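Local coordinates for glutathione s-transferase III (Zea mays, PDB 1AW9), which probably conjugates reduced glutathione to hydrophobic electrophiles, among them certain herbicides, as a phi-class glutathione transferase, at residues Leu3-Met8 against Pro12-Val17; Arg16-Leu21 against Leu26-Val31; Gln53-Val58 against Arg68-Tyr73. All coordinates share one frame; numbering follows the deposited sequence.

In the fold
All three contacts lie in the thioredoxin-like N-terminal domain and pack helices on one mixed sheet, whose strand order is 28-31, 3-6, 56-59, 62-65. Contacts 1 and 2, with centres about 6 Å apart, are successive halves of a beta-alpha-beta unit: helix 12-23 leaves strand 3-6 in the first and returns to strand 28-31 in the second, sharing Arg16 and Val17. Contact 3 comes later in the chain and sets helix 67-77 against strand 56-59, its centre about 8 Å from contact 1 and 10 Å from contact 2. Helices 12-23 and 67-77 also touch each other, so two helices packed on one sheet bring together residues that probably bind glutathione, from contacts 1 and 3.

Contact 1 of 3, residues Leu3-Met8 against Pro12-Val17; sequences LKLYGM and PNVVRV
Strand 3-6 and the first turns of helix 12-23 run nearly antiparallel, at 162°, with their axes 9.7 Å apart at closest approach. The backbones come nearest just past the end of the strand, where the CA atoms of Gly7 and Val14 are 6.2 Å apart. No hydrogen bond crosses between the segments, so side-chain packing carries the contact. Leu5 reaches over to the helix and straddles one of its turns: CD2 meets CG1 of Val14 at 3.7 Å, while CD1 lies 3.9 Å from CG1 of Val17. Its CG stands trans to the backbone N (chi1 -180°), which carries both methyls out from the strand to two residues three positions apart on the helix. Shortening Leu5 to an alanine would probably take from Val14 and Val17 the methyls that reach them from strand 3-6 and open a gap between sheet and helix.

This is the opening beta-alpha step of the thioredoxin-like domain of glutathione transferases. The turn between strand and helix leads into Ser11, Pro12 and Asn13, which probably bind glutathione, as in a close relative. Val14 closes the contact at that end. Its CG2 sits 3.9 Å from CA of Gly7 and 3.4 Å from the carbonyl O of Met8, a close fit with the chain itself. Gly7 has no CB to collide with that methyl, and its phi of 155° suits a residue without a side chain. On another side of the helix, Arg16 NH1 donates to Asn13 OD1 at 2.7 Å; the oxygen lies at the edge of the guanidinium, close to its plane. Asn13 ND2 bonds Tyr107 OH and the carbonyl O of Leu123 of a second subunit.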
loop_
_atom_site.group_PDB
_atom_site.type_symbol
_atom_site.label_atom_id
_atom_site.label_comp_id
_atom_site.label_asym_id
_atom_site.label_seq_id
_atom_site.Cartn_x
_atom_site.Cartn_y
_atom_site.Cartn_z
ATOM N N LEU A 3 -37.176 2.766 19.650
ATOM C CA LEU A 3 -35.733 2.606 19.675
ATOM C C LEU A 3 -35.099 3.806 18.953
ATOM O O LEU A 3 -35.710 4.375 18.032
ATOM C CB LEU A 3 -35.392 1.303 18.947
ATOM C CG LEU A 3 -35.436 0.028 19.795
ATOM C CD1 LEU A 3 -36.597 0.038 20.708
ATOM C CD2 LEU A 3 -35.455 -1.211 18.937
ATOM N N LYS A 4 -33.939 4.262 19.430
ATOM C CA LYS A 4 -33.224 5.367 18.770
ATOM C C LYS A 4 -31.983 4.805 18.061
ATOM O O LYS A 4 -31.131 4.168 18.685
ATOM C CB LYS A 4 -32.825 6.468 19.750
ATOM C CG LYS A 4 -33.993 7.262 20.310
ATOM C CD LYS A 4 -33.532 8.557 21.013
ATOM C CE LYS A 4 -33.147 9.645 19.987
ATOM N NZ LYS A 4 -32.627 10.942 20.561
ATOM N N LEU A 5 -31.944 4.976 16.743
ATOM C CA LEU A 5 -30.846 4.498 15.907
ATOM C C LEU A 5 -30.060 5.712 15.503
ATOM O O LEU A 5 -30.549 6.534 14.737
ATOM C CB LEU A 5 -31.369 3.782 14.646
ATOM C CG LEU A 5 -30.342 3.206 13.652
ATOM C CD1 LEU A 5 -29.361 2.301 14.380
ATOM C CD2 LEU A 5 -31.050 2.415 12.569
ATOM N N TYR A 6 -28.861 5.836 16.058
ATOM C CA TYR A 6 -27.976 6.953 15.771
ATOM C C TYR A 6 -27.142 6.742 14.507
ATOM O O TYR A 6 -26.400 5.774 14.397
ATOM C CB TYR A 6 -27.064 7.186 16.968
ATOM C CG TYR A 6 -27.773 7.833 18.136
ATOM C CD1 TYR A 6 -27.998 9.219 18.152
ATOM C CD2 TYR A 6 -28.267 7.064 19.202
ATOM C CE1 TYR A 6 -28.694 9.826 19.185
ATOM C CE2 TYR A 6 -28.976 7.665 20.256
ATOM C CZ TYR A 6 -29.187 9.045 20.233
ATOM O OH TYR A 6 -29.908 9.658 21.244
ATOM N N GLY A 7 -27.272 7.643 13.546
ATOM C CA GLY A 7 -26.486 7.528 12.343
ATOM C C GLY A 7 -27.130 8.190 11.163
ATOM O O GLY A 7 -28.253 8.663 11.224
ATOM N N MET A 8 -26.382 8.235 10.078
ATOM C CA MET A 8 -26.841 8.822 8.830
ATOM C C MET A 8 -27.723 7.807 8.131
ATOM O O MET A 8 -27.326 6.649 7.978
ATOM C CB MET A 8 -25.645 9.046 7.919
ATOM C CG MET A 8 -25.190 10.466 7.721
ATOM S SD MET A 8 -23.959 10.372 6.396
ATOM C CE MET A 8 -24.932 10.986 4.829
ATOM N N PRO A 12 -24.875 2.368 4.724
ATOM C CA PRO A 12 -25.334 0.978 4.655
ATOM C C PRO A 12 -25.239 0.230 5.986
ATOM O O PRO A 12 -25.904 -0.790 6.192
ATOM C CB PRO A 12 -24.403 0.347 3.599
ATOM C CG PRO A 12 -23.989 1.480 2.738
ATOM C CD PRO A 12 -23.781 2.606 3.763
ATOM N N ASN A 13 -24.392 0.706 6.880
ATOM C CA ASN A 13 -24.249 0.026 8.142
ATOM C C ASN A 13 -25.430 0.397 9.026
ATOM O O ASN A 13 -25.845 -0.394 9.871
ATOM C CB ASN A 13 -22.881 0.315 8.764
ATOM C CG ASN A 13 -21.747 -0.472 8.082
ATOM O OD1 ASN A 13 -21.908 -1.644 7.757
ATOM N ND2 ASN A 13 -20.619 0.181 7.831
ATOM N N VAL A 14 -26.004 1.581 8.799
ATOM C CA VAL A 14 -27.200 2.000 9.542
ATOM C C VAL A 14 -28.360 1.243 8.909
ATOM O O VAL A 14 -29.179 0.658 9.605
ATOM C CB VAL A 14 -27.456 3.511 9.445
ATOM C CG1 VAL A 14 -28.866 3.881 9.959
ATOM C CG2 VAL A 14 -26.412 4.224 10.248
ATOM N N VAL A 15 -28.378 1.159 7.580
ATOM C CA VAL A 15 -29.433 0.422 6.895
ATOM C C VAL A 15 -29.461 -1.069 7.274
ATOM O O VAL A 15 -30.523 -1.675 7.262
ATOM C CB VAL A 15 -29.357 0.616 5.372
ATOM C CG1 VAL A 15 -30.450 -0.211 4.654
ATOM C CG2 VAL A 15 -29.485 2.088 5.047
ATOM N N ARG A 16 -28.319 -1.667 7.620
ATOM C CA ARG A 16 -28.300 -3.070 8.020
ATOM C C ARG A 16 -29.106 -3.266 9.303
ATOM O O ARG A 16 -29.622 -4.369 9.567
ATOM C CB ARG A 16 -26.869 -3.574 8.288
ATOM C CG ARG A 16 -26.785 -5.087 8.702
ATOM C CD ARG A 16 -25.388 -5.647 9.185
ATOM N NE ARG A 16 -24.408 -5.688 8.098
ATOM C CZ ARG A 16 -23.476 -4.756 7.907
ATOM N NH1 ARG A 16 -23.367 -3.740 8.759
ATOM N NH2 ARG A 16 -22.817 -4.708 6.753
ATOM N N VAL A 17 -29.098 -2.248 10.166
ATOM C CA VAL A 17 -29.818 -2.336 11.446
ATOM C C VAL A 17 -31.295 -2.067 11.216
ATOM O O VAL A 17 -32.128 -2.797 11.717
ATOM C CB VAL A 17 -29.258 -1.377 12.515
ATOM C CG1 VAL A 17 -30.031 -1.541 13.814
ATOM C CG2 VAL A 17 -27.795 -1.685 12.756
#

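Contact 2 of 3, residues Arg16-Leu21 against Leu26-Val31; sequences RVATVL and LDFEIV. With CD (cadmium ion), chain F.
The Phe28 ring takes a methyl of Leu21 over one face and has CG1 of its near neighbour Ile30 at its edge, in plane. Leu21 CD1 stands 3.5 Å from the ring centroid and 18° off the ring normal, a CH-pi contact displaced somewhat toward the rim. CB of the same leucine comes to Phe28 CE1 at 3.4 Å, beyond the rim on the side that CD1 covers. Ala18, one helical turn earlier, adds a looser touch from an oblique direction, its CB 4.2 Å from Phe28 CZ. The ring meets the helix because CG of Phe28 lies between the backbone N and the carbonyl carbon (chi1 67°).

Nearer the turn, the backbone joins in: Leu26 N donates to Leu21 O at 3.0 Å, with a fairly straight N-H...O angle of 153°. CD1 of Leu26 also lies near CD2 of Leu21. This is the return half of the beta-alpha-beta unit, where helix 12-23 gives way to strand 28-31, an outermost strand of the sheet within the chain. Asp27 points away from the helix, and its OD2 binds a cadmium ion at 2.5 Å.

With the ring held to the helix by nonpolar contacts alone, the one directional bond between the segments is Leu26 N to Leu21 O, which fixes where the chain leaves the helix; the cadmium, on the side turned away, takes no part in the packing.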
loop_
_atom_site.group_PDB
_atom_site.type_symbol
_atom_site.label_atom_id
_atom_site.label_comp_id
_atom_site.label_asym_id
_atom_site.label_seq_id
_atom_site.Cartn_x
_atom_site.Cartn_y
_atom_site.Cartn_z
ATOM N N ARG A 16 -28.319 -1.667 7.620
ATOM C CA ARG A 16 -28.300 -3.070 8.020
ATOM C C ARG A 16 -29.106 -3.266 9.303
ATOM O O ARG A 16 -29.622 -4.369 9.567
ATOM C CB ARG A 16 -26.869 -3.574 8.288
ATOM C CG ARG A 16 -26.785 -5.087 8.702
ATOM C CD ARG A 16 -25.388 -5.647 9.185
ATOM N NE ARG A 16 -24.408 -5.688 8.098
ATOM C CZ ARG A 16 -23.476 -4.756 7.907
ATOM N NH1 ARG A 16 -23.367 -3.740 8.759
ATOM N NH2 ARG A 16 -22.817 -4.708 6.753
ATOM N N VAL A 17 -29.098 -2.248 10.166
ATOM C CA VAL A 17 -29.818 -2.336 11.446
ATOM C C VAL A 17 -31.295 -2.067 11.216
ATOM O O VAL A 17 -32.128 -2.797 11.717
ATOM C CB VAL A 17 -29.258 -1.377 12.515
ATOM C CG1 VAL A 17 -30.031 -1.541 13.814
ATOM C CG2 VAL A 17 -27.795 -1.685 12.756
ATOM N N ALA A 18 -31.594 -1.033 10.436
ATOM C CA ALA A 18 -32.961 -0.677 10.097
ATOM C C ALA A 18 -33.631 -1.924 9.477
ATOM O O ALA A 18 -34.784 -2.247 9.781
ATOM C CB ALA A 18 -32.949 0.494 9.103
ATOM N N THR A 19 -32.878 -2.648 8.647
ATOM C CA THR A 19 -33.352 -3.863 7.999
ATOM C C THR A 19 -33.940 -4.793 9.052
ATOM O O THR A 19 -35.091 -5.200 8.964
ATOM C CB THR A 19 -32.195 -4.591 7.251
ATOM O OG1 THR A 19 -31.776 -3.795 6.143
ATOM C CG2 THR A 19 -32.625 -5.917 6.712
ATOM N N VAL A 20 -33.157 -5.108 10.068
ATOM C CA VAL A 20 -33.615 -5.990 11.106
ATOM C C VAL A 20 -34.733 -5.367 11.957
ATOM O O VAL A 20 -35.651 -6.076 12.359
ATOM C CB VAL A 20 -32.422 -6.501 11.933
ATOM C CG1 VAL A 20 -32.864 -7.134 13.218
ATOM C CG2 VAL A 20 -31.681 -7.538 11.131
ATOM N N LEU A 21 -34.731 -4.053 12.162
ATOM C CA LEU A 21 -35.796 -3.445 12.971
ATOM C C LEU A 21 -37.159 -3.532 12.261
ATOM O O LEU A 21 -38.169 -3.804 12.904
ATOM C CB LEU A 21 -35.472 -1.998 13.369
ATOM C CG LEU A 21 -34.229 -1.716 14.256
ATOM C CD1 LEU A 21 -34.014 -0.243 14.376
ATOM C CD2 LEU A 21 -34.318 -2.308 15.622
ATOM N N LEU A 26 -40.410 -3.392 14.809
ATOM C CA LEU A 26 -40.229 -2.558 15.980
ATOM C C LEU A 26 -40.295 -1.101 15.600
ATOM O O LEU A 26 -40.114 -0.764 14.452
ATOM C CB LEU A 26 -38.904 -2.875 16.659
ATOM C CG LEU A 26 -38.762 -4.311 17.189
ATOM C CD1 LEU A 26 -37.378 -4.552 17.751
ATOM C CD2 LEU A 26 -39.787 -4.581 18.282
ATOM N N ASP A 27 -40.621 -0.244 16.559
ATOM C CA ASP A 27 -40.679 1.199 16.322
ATOM C C ASP A 27 -39.342 1.817 16.638
ATOM O O ASP A 27 -38.757 1.513 17.683
ATOM C CB ASP A 27 -41.688 1.867 17.237
ATOM C CG ASP A 27 -43.072 1.816 16.690
ATOM O OD1 ASP A 27 -43.321 2.495 15.651
ATOM O OD2 ASP A 27 -43.905 1.102 17.310
ATOM N N PHE A 28 -38.924 2.776 15.826
ATOM C CA PHE A 28 -37.635 3.412 16.036
ATOM C C PHE A 28 -37.497 4.655 15.206
ATOM O O PHE A 28 -38.257 4.857 14.275
ATOM C CB PHE A 28 -36.499 2.442 15.645
ATOM C CG PHE A 28 -36.439 2.136 14.164
ATOM C CD1 PHE A 28 -37.163 1.062 13.624
ATOM C CD2 PHE A 28 -35.658 2.914 13.312
ATOM C CE1 PHE A 28 -37.105 0.778 12.270
ATOM C CE2 PHE A 28 -35.595 2.634 11.959
ATOM C CZ PHE A 28 -36.317 1.565 11.435
ATOM N N GLU A 29 -36.560 5.518 15.577
ATOM C CA GLU A 29 -36.298 6.710 14.780
ATOM C C GLU A 29 -34.793 6.764 14.504
ATOM O O GLU A 29 -33.995 6.311 15.304
ATOM C CB GLU A 29 -36.842 7.991 15.426
ATOM C CG GLU A 29 -36.327 8.330 16.829
ATOM C CD GLU A 29 -36.403 9.856 17.134
ATOM O OE1 GLU A 29 -36.813 10.654 16.235
ATOM O OE2 GLU A 29 -36.026 10.259 18.270
ATOM N N ILE A 30 -34.419 7.189 13.312
ATOM C CA ILE A 30 -33.020 7.242 12.978
ATOM C C ILE A 30 -32.563 8.631 13.265
ATOM O O ILE A 30 -32.967 9.560 12.574
ATOM C CB ILE A 30 -32.781 6.956 11.497
ATOM C CG1 ILE A 30 -33.169 5.511 11.162
ATOM C CG2 ILE A 30 -31.335 7.219 11.162
ATOM C CD1 ILE A 30 -33.019 5.153 9.709
ATOM N N VAL A 31 -31.720 8.777 14.282
ATOM C CA VAL A 31 -31.187 10.080 14.679
ATOM C C VAL A 31 -29.793 10.367 14.126
ATOM O O VAL A 31 -28.846 9.679 14.491
ATOM C CB VAL A 31 -31.012 10.175 16.200
ATOM C CG1 VAL A 31 -30.773 11.630 16.601
ATOM C CG2 VAL A 31 -32.166 9.530 16.918
HETATM CD CD CD F . -45.968 0.452 16.125
#

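Contact 3 of 3, residues Gln53-Val58 against Arg68-Tyr73; sequences QIPALV and RAINRY
Apolar packing does all the direct work here, and every close contact between the segments involves Ile70 of helix 67-77. Its two branches share the task. CG2 lies 3.9 Å from CD2 of Leu57, and CD1 reaches further along the strand side to within 4.0 Å of Leu57 CB and 4.3 Å of Pro55 CG. CG1 is trans to the carbonyl carbon (chi1 -65°), and the next torsion is extended, which sends CD1 out toward the chain between Pro55 and Leu57. There it also approaches the backbone, 3.9 Å from Leu57 N. The leucine and isoleucine side chains meet at a slant, and Leu57 and Ile70 lie opposite each other, their CA atoms 7.1 Å apart.

The peptide bond between Ile54 and Pro55 is cis, the hallmark of the thioredoxin-like fold of glutathione transferases. Gln53 and Ile54, just ahead of the proline, probably bind glutathione, as do Glu66, just before helix 67-77, and Ser67, its first residue. The contact lies beside both parts of the probable site, the side chain of Pro55 being about 4 Å from that of Ser67 (nearest atoms).

Polar bonds act around the packing and not across it. Asn71 ND2 is hydrogen-bonded to the carbonyl O of Arg16, linking this helix to helix 12-23, whose Val17 also packs on Ile70. Arg68 forms a salt bridge with Glu102 and a cation-pi contact with Tyr107, both on helix 92-122, while Gln53 OE1 is hydrogen-bonded to His105 of the third subunit.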
loop_
_atom_site.group_PDB
_atom_site.type_symbol
_atom_site.label_atom_id
_atom_site.label_comp_id
_atom_site.label_asym_id
_atom_site.label_seq_id
_atom_site.Cartn_x
_atom_site.Cartn_y
_atom_site.Cartn_z
ATOM N N GLN A 53 -17.910 5.212 16.420
ATOM C CA GLN A 53 -18.446 4.782 15.136
ATOM C C GLN A 53 -19.959 4.633 15.208
ATOM O O GLN A 53 -20.561 4.396 16.269
ATOM C CB GLN A 53 -17.830 3.449 14.675
ATOM C CG GLN A 53 -16.471 3.590 14.025
ATOM C CD GLN A 53 -15.499 2.499 14.465
ATOM O OE1 GLN A 53 -15.811 1.308 14.378
ATOM N NE2 GLN A 53 -14.324 2.902 14.965
ATOM N N ILE A 54 -20.549 4.852 14.051
ATOM C CA ILE A 54 -21.977 4.756 13.804
ATOM C C ILE A 54 -22.194 3.329 13.238
ATOM O O ILE A 54 -21.327 2.811 12.511
ATOM C CB ILE A 54 -22.339 5.878 12.780
ATOM C CG1 ILE A 54 -22.458 7.209 13.508
ATOM C CG2 ILE A 54 -23.521 5.528 11.931
ATOM C CD1 ILE A 54 -23.246 7.128 14.773
ATOM N N PRO A 55 -23.346 2.685 13.525
ATOM C CA PRO A 55 -24.446 3.197 14.337
ATOM C C PRO A 55 -24.366 2.800 15.798
ATOM O O PRO A 55 -23.494 2.032 16.215
ATOM C CB PRO A 55 -25.650 2.520 13.690
ATOM C CG PRO A 55 -25.123 1.145 13.434
ATOM C CD PRO A 55 -23.744 1.424 12.859
ATOM N N ALA A 56 -25.274 3.369 16.575
ATOM C CA ALA A 56 -25.430 3.029 17.988
ATOM C C ALA A 56 -26.949 2.933 18.174
ATOM O O ALA A 56 -27.732 3.548 17.446
ATOM C CB ALA A 56 -24.851 4.092 18.880
ATOM N N LEU A 57 -27.381 2.094 19.080
ATOM C CA LEU A 57 -28.807 2.004 19.282
ATOM C C LEU A 57 -29.052 2.093 20.757
ATOM O O LEU A 57 -28.298 1.497 21.541
ATOM C CB LEU A 57 -29.361 0.681 18.743
ATOM C CG LEU A 57 -30.847 0.402 18.980
ATOM C CD1 LEU A 57 -31.626 0.538 17.692
ATOM C CD2 LEU A 57 -31.003 -0.979 19.531
ATOM N N VAL A 58 -30.033 2.903 21.141
ATOM C CA VAL A 58 -30.384 3.002 22.564
ATOM C C VAL A 58 -31.706 2.263 22.807
ATOM O O VAL A 58 -32.740 2.626 22.236
ATOM C CB VAL A 58 -30.538 4.454 23.055
ATOM C CG1 VAL A 58 -31.007 4.440 24.506
ATOM C CG2 VAL A 58 -29.222 5.202 22.921
ATOM N N ARG A 68 -23.861 -5.577 13.833
ATOM C CA ARG A 68 -24.187 -6.991 13.971
ATOM C C ARG A 68 -24.498 -7.370 15.419
ATOM O O ARG A 68 -25.232 -8.320 15.657
ATOM C CB ARG A 68 -23.054 -7.868 13.428
ATOM C CG ARG A 68 -22.799 -7.671 11.958
ATOM C CD ARG A 68 -21.652 -8.524 11.440
ATOM N NE ARG A 68 -21.430 -8.177 10.039
ATOM C CZ ARG A 68 -20.845 -7.054 9.644
ATOM N NH1 ARG A 68 -20.378 -6.203 10.558
ATOM N NH2 ARG A 68 -20.921 -6.671 8.374
ATOM N N ALA A 69 -23.902 -6.681 16.385
ATOM C CA ALA A 69 -24.203 -6.981 17.781
ATOM C C ALA A 69 -25.620 -6.480 18.025
ATOM O O ALA A 69 -26.417 -7.121 18.709
ATOM C CB ALA A 69 -23.232 -6.271 18.691
ATOM N N ILE A 70 -25.934 -5.322 17.472
ATOM C CA ILE A 70 -27.261 -4.760 17.605
ATOM C C ILE A 70 -28.284 -5.694 16.969
ATOM O O ILE A 70 -29.278 -6.028 17.614
ATOM C CB ILE A 70 -27.380 -3.374 16.964
ATOM C CG1 ILE A 70 -26.488 -2.366 17.708
ATOM C CG2 ILE A 70 -28.835 -2.924 16.986
ATOM C CD1 ILE A 70 -26.274 -1.031 16.967
ATOM N N ASN A 71 -28.048 -6.134 15.730
ATOM C CA ASN A 71 -28.963 -7.040 15.053
ATOM C C ASN A 71 -29.191 -8.345 15.794
ATOM O O ASN A 71 -30.310 -8.847 15.863
ATOM C CB ASN A 71 -28.492 -7.319 13.627
ATOM C CG ASN A 71 -28.752 -6.157 12.740
ATOM O OD1 ASN A 71 -29.249 -5.146 13.216
ATOM N ND2 ASN A 71 -28.449 -6.273 11.459
ATOM N N ARG A 72 -28.151 -8.893 16.388
ATOM C CA ARG A 72 -28.325 -10.147 17.056
ATOM C C ARG A 72 -29.098 -9.951 18.349
ATOM O O ARG A 72 -29.999 -10.731 18.666
ATOM C CB ARG A 72 -26.985 -10.804 17.298
ATOM C CG ARG A 72 -27.133 -12.148 17.943
ATOM C CD ARG A 72 -26.297 -13.185 17.251
ATOM N NE ARG A 72 -26.693 -14.535 17.652
ATOM C CZ ARG A 72 -26.054 -15.634 17.274
ATOM N NH1 ARG A 72 -24.987 -15.537 16.488
ATOM N NH2 ARG A 72 -26.490 -16.823 17.662
ATOM N N TYR A 73 -28.773 -8.889 19.074
ATOM C CA TYR A 73 -29.445 -8.568 20.333
ATOM C C TYR A 73 -30.947 -8.385 20.108
ATOM O O TYR A 73 -31.764 -9.007 20.760
ATOM C CB TYR A 73 -28.849 -7.299 20.916
ATOM C CG TYR A 73 -29.663 -6.663 22.011
ATOM C CD1 TYR A 73 -29.556 -7.090 23.336
ATOM C CD2 TYR A 73 -30.486 -5.574 21.729
ATOM C CE1 TYR A 73 -30.237 -6.435 24.347
ATOM C CE2 TYR A 73 -31.170 -4.918 22.726
ATOM C CZ TYR A 73 -31.036 -5.346 24.029
ATOM O OH TYR A 73 -31.668 -4.613 25.007
#